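Local coordinates for protein cysteine synthase 3 (Entamoeba histolytica, PDB 6KR5) that probably catalyses the pyridoxal-phosphate-dependent formation of L-cysteine from O-acetyl-L-serine and sulfide, at residues Asp185-Val191 with Gly210-Val216. Sequence-based numbering, arbitrary orientation.
Sequences DIIVSAV and GVKVVAV. With PLP (pyridoxal-5'-phosphate), chain D.
I186 to A190 pairs with K212 to V216 as neighbouring parallel strands of a beta-alpha-beta crossover, helix 195-207 being the connection, in the mixed sheet of a fold type II PLP enzyme. Six backbone bonds alternate along the ladder, from K212 N to D185 O at the start to V191 N to V216 O at the end. On the face of I186, V188, A190, K212, V214 and V216 the bumps interlock on the diagonal. I186 CG2, placed anti to the backbone N by chi1 -52°, meets V214 CG2 at 3.7 Å, and two residues on, V188 CG1 slants over to V216 CG2 at 3.6 Å. V214 thus fits between I186 and V188, and V188 between V214 and V216, while helix 279-292 covers this face through A287 and E291. Small A190 lies beside V216, with CB to CB 4.0 Å. K212 runs extended alongside I186 and carries NZ out to salt bridges with E291 and E253. The other face bears a second row: I187 CG2 reaches V213 CG2 at 3.8 Å and V211 CG1 at 4.1 Å, seated over the notch between the two valine methyls, whereas its CG1 branch leads away from strand 212-216. V197 of helix 195-207 packs on V213, S189 and V191 here. At the N-terminal end water 2 lies within hydrogen-bonding distance of both D185 O and G210 O, and the D185 carboxylate turns to T301 N through OD2. At the C-terminal end the chain enters the cofactor pocket, with A190 O 3.5 Å from PLP C5A. The ladder is less regular there: V216 N sits 36° out of the carbonyl plane of S189, above it. Just beyond, V191 CG2 rests 3.8 Å from A215 CB.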
ATOM      1  N   ASP B 185      10.278 -15.245 -19.731  1.00 22.03           N
ATOM      2  CA  ASP B 185      11.260 -16.309 -19.903  1.00 25.03           C
ATOM      3  C   ASP B 185      11.698 -16.940 -18.595  1.00 23.20           C
ATOM      4  O   ASP B 185      11.976 -18.136 -18.557  1.00 24.82           O
ATOM      5  CB  ASP B 185      12.508 -15.783 -20.616  1.00 25.85           C
ATOM      6  CG  ASP B 185      12.274 -15.503 -22.085  1.00 27.86           C
ATOM      7  OD1 ASP B 185      11.781 -16.411 -22.793  1.00 29.86           O
ATOM      8  OD2 ASP B 185      12.594 -14.379 -22.533  1.00 26.26           O
ATOM      9  N   ILE B 186      11.819 -16.141 -17.540  1.00 23.33           N
ATOM     10  CA  ILE B 186      12.294 -16.603 -16.240  1.00 21.73           C
ATOM     11  C   ILE B 186      11.376 -15.980 -15.202  1.00 18.10           C
ATOM     12  O   ILE B 186      11.008 -14.811 -15.337  1.00 21.53           O
ATOM     13  CB  ILE B 186      13.765 -16.198 -15.991  1.00 21.76           C
ATOM     14  CG1 ILE B 186      14.654 -16.634 -17.166  1.00 23.84           C
ATOM     15  CG2 ILE B 186      14.278 -16.786 -14.679  1.00 21.88           C
ATOM     16  CD1 ILE B 186      16.088 -16.216 -17.037  1.00 25.61           C
ATOM     17  N   ILE B 187      10.962 -16.767 -14.207  1.00 21.93           N
ATOM     18  CA  ILE B 187      10.217 -16.266 -13.055  1.00 20.89           C
ATOM     19  C   ILE B 187      11.053 -16.514 -11.802  1.00 19.53           C
ATOM     20  O   ILE B 187      11.565 -17.623 -11.600  1.00 22.22           O
ATOM     21  CB  ILE B 187       8.820 -16.914 -12.952  1.00 20.96           C
ATOM     22  CG1 ILE B 187       8.055 -16.399 -11.733  1.00 23.53           C
ATOM     23  CG2 ILE B 187       8.903 -18.447 -12.943  1.00 21.85           C
ATOM     24  CD1 ILE B 187       7.568 -14.980 -11.898  1.00 24.40           C
ATOM     25  N   VAL B 188      11.228 -15.470 -10.990  1.00 20.06           N
ATOM     26  CA  VAL B 188      12.062 -15.510  -9.790  1.00 17.50           C
ATOM     27  C   VAL B 188      11.162 -15.256  -8.590  1.00 18.25           C
ATOM     28  O   VAL B 188      10.482 -14.216  -8.529  1.00 19.74           O
ATOM     29  CB  VAL B 188      13.188 -14.462  -9.846  1.00 21.07           C
ATOM     30  CG1 VAL B 188      14.124 -14.615  -8.665  1.00 19.68           C
ATOM     31  CG2 VAL B 188      13.970 -14.561 -11.139  1.00 22.05           C
ATOM     32  N   SER B 189      11.149 -16.193  -7.641  1.00 19.60           N
ATOM     33  CA  SER B 189      10.271 -16.072  -6.485  1.00 20.13           C
ATOM     34  C   SER B 189      11.017 -16.521  -5.234  1.00 18.48           C
ATOM     35  O   SER B 189      11.515 -17.655  -5.178  1.00 20.16           O
ATOM     36  CB  SER B 189       8.994 -16.901  -6.702  1.00 19.56           C
ATOM     37  OG  SER B 189       8.322 -17.166  -5.485  1.00 19.53           O
ATOM     38  N   ALA B 190      11.093 -15.644  -4.233  1.00 19.02           N
ATOM     39  CA  ALA B 190      11.606 -16.037  -2.922  1.00 18.08           C
ATOM     40  C   ALA B 190      10.560 -16.864  -2.169  1.00 18.61           C
ATOM     41  O   ALA B 190       9.366 -16.540  -2.185  1.00 20.60           O
ATOM     42  CB  ALA B 190      11.995 -14.798  -2.116  1.00 22.14           C
ATOM     43  N   VAL B 191      11.010 -17.928  -1.488  1.00 17.13           N
ATOM     44  CA  VAL B 191      10.131 -19.013  -1.040  1.00 17.59           C
ATOM     45  C   VAL B 191       9.846 -18.907   0.454  1.00 17.69           C
ATOM     46  O   VAL B 191      10.760 -18.992   1.288  1.00 18.51           O
ATOM     47  CB  VAL B 191      10.734 -20.389  -1.368  1.00 19.10           C
ATOM     48  CG1 VAL B 191       9.863 -21.493  -0.743  1.00 19.04           C
ATOM     49  CG2 VAL B 191      10.848 -20.564  -2.868  1.00 21.66           C
ATOM     50  N   GLY B 210       9.323 -23.815 -21.763  1.00 29.46           N
ATOM     51  CA  GLY B 210      10.684 -23.379 -21.547  1.00 26.46           C
ATOM     52  C   GLY B 210      10.884 -22.296 -20.512  1.00 30.08           C
ATOM     53  O   GLY B 210      12.012 -21.819 -20.363  1.00 30.89           O
ATOM     54  N   VAL B 211       9.834 -21.878 -19.797  1.00 26.55           N
ATOM     55  CA  VAL B 211      10.010 -20.871 -18.756  1.00 25.82           C
ATOM     56  C   VAL B 211      10.851 -21.473 -17.640  1.00 24.58           C
ATOM     57  O   VAL B 211      10.574 -22.584 -17.168  1.00 25.42           O
ATOM     58  CB  VAL B 211       8.649 -20.377 -18.235  1.00 26.07           C
ATOM     59  CG1 VAL B 211       8.817 -19.582 -16.932  1.00 24.79           C
ATOM     60  CG2 VAL B 211       7.959 -19.528 -19.282  1.00 26.27           C
ATOM     61  N   LYS B 212      11.899 -20.758 -17.243  1.00 23.10           N
ATOM     62  CA  LYS B 212      12.782 -21.175 -16.163  1.00 23.06           C
ATOM     63  C   LYS B 212      12.236 -20.656 -14.838  1.00 25.35           C
ATOM     64  O   LYS B 212      11.880 -19.481 -14.730  1.00 23.38           O
ATOM     65  CB  LYS B 212      14.195 -20.643 -16.403  1.00 21.48           C
ATOM     66  CG  LYS B 212      15.213 -21.073 -15.367  1.00 25.83           C
ATOM     67  CD  LYS B 212      16.582 -20.457 -15.648  1.00 28.03           C
ATOM     68  CE  LYS B 212      17.631 -20.983 -14.677  1.00 25.73           C
ATOM     69  NZ  LYS B 212      18.960 -20.341 -14.929  1.00 31.84           N
ATOM     70  N   VAL B 213      12.165 -21.532 -13.841  1.00 21.83           N
ATOM     71  CA  VAL B 213      11.646 -21.195 -12.518  1.00 22.90           C
ATOM     72  C   VAL B 213      12.815 -21.116 -11.546  1.00 20.49           C
ATOM     73  O   VAL B 213      13.523 -22.108 -11.335  1.00 22.93           O
ATOM     74  CB  VAL B 213      10.606 -22.223 -12.059  1.00 20.18           C
ATOM     75  CG1 VAL B 213      10.197 -21.948 -10.615  1.00 21.79           C
ATOM     76  CG2 VAL B 213       9.401 -22.175 -12.991  1.00 20.65           C
ATOM     77  N   VAL B 214      13.011 -19.946 -10.938  1.00 20.75           N
ATOM     78  CA  VAL B 214      14.115 -19.718 -10.012  1.00 22.79           C
ATOM     79  C   VAL B 214      13.542 -19.497  -8.617  1.00 23.48           C
ATOM     80  O   VAL B 214      12.813 -18.525  -8.387  1.00 22.65           O
ATOM     81  CB  VAL B 214      14.969 -18.518 -10.449  1.00 21.64           C
ATOM     82  CG1 VAL B 214      16.076 -18.248  -9.436  1.00 22.77           C
ATOM     83  CG2 VAL B 214      15.556 -18.757 -11.846  1.00 24.73           C
ATOM     84  N   ALA B 215      13.885 -20.379  -7.681  1.00 21.03           N
ATOM     85  CA  ALA B 215      13.500 -20.225  -6.283  1.00 18.70           C
ATOM     86  C   ALA B 215      14.636 -19.562  -5.512  1.00 21.43           C
ATOM     87  O   ALA B 215      15.808 -19.864  -5.749  1.00 23.75           O
ATOM     88  CB  ALA B 215      13.170 -21.585  -5.661  1.00 20.51           C
ATOM     89  N   VAL B 216      14.288 -18.675  -4.576  1.00 20.28           N
ATOM     90  CA  VAL B 216      15.259 -17.907  -3.804  1.00 20.32           C
ATOM     91  C   VAL B 216      15.073 -18.200  -2.322  1.00 20.68           C
ATOM     92  O   VAL B 216      13.943 -18.239  -1.824  1.00 20.13           O
ATOM     93  CB  VAL B 216      15.107 -16.397  -4.085  1.00 17.80           C
ATOM     94  CG1 VAL B 216      16.130 -15.558  -3.304  1.00 20.95           C
ATOM     95  CG2 VAL B 216      15.201 -16.139  -5.578  1.00 20.94           C
TER
HETATM   96  N1  PLP D 401       7.894 -12.528   1.239  1.00 18.00           N
HETATM   97  C2  PLP D 401       6.840 -12.120   2.010  1.00 18.83           C
HETATM   98  C2A PLP D 401       6.907 -10.767   2.646  1.00 19.55           C
HETATM   99  C3  PLP D 401       5.747 -12.951   2.180  1.00 19.99           C
HETATM  100  O3  PLP D 401       4.709 -12.524   2.958  1.00 21.62           O
HETATM  101  C4  PLP D 401       5.719 -14.195   1.565  1.00 17.41           C
HETATM  102  C4A PLP D 401       4.606 -15.148   1.815  1.00 25.85           C
HETATM  103  O4A PLP D 401       3.689 -14.842   2.587  1.00 25.38           O
HETATM  104  C5  PLP D 401       6.797 -14.598   0.778  1.00 18.77           C
HETATM  105  C6  PLP D 401       7.876 -13.757   0.630  1.00 19.71           C
HETATM  106  C5A PLP D 401       6.857 -15.957   0.117  1.00 19.70           C
HETATM  107  O4P PLP D 401       5.775 -16.250  -0.723  1.00 17.81           O
HETATM  108  P   PLP D 401       5.286 -17.775  -0.752  1.00 18.62           P
HETATM  109  O1P PLP D 401       6.503 -18.650  -0.993  1.00 18.11           O
HETATM  110  O2P PLP D 401       4.683 -18.079   0.590  1.00 19.28           O
HETATM  111  O3P PLP D 401       4.296 -17.880  -1.856  1.00 17.87           O
HETATM  112  O   HOH W   1      11.533 -19.130 -22.340  1.00 34.59           O
HETATM  113  O   HOH W   2      13.679 -19.309 -20.409  1.00 34.68           O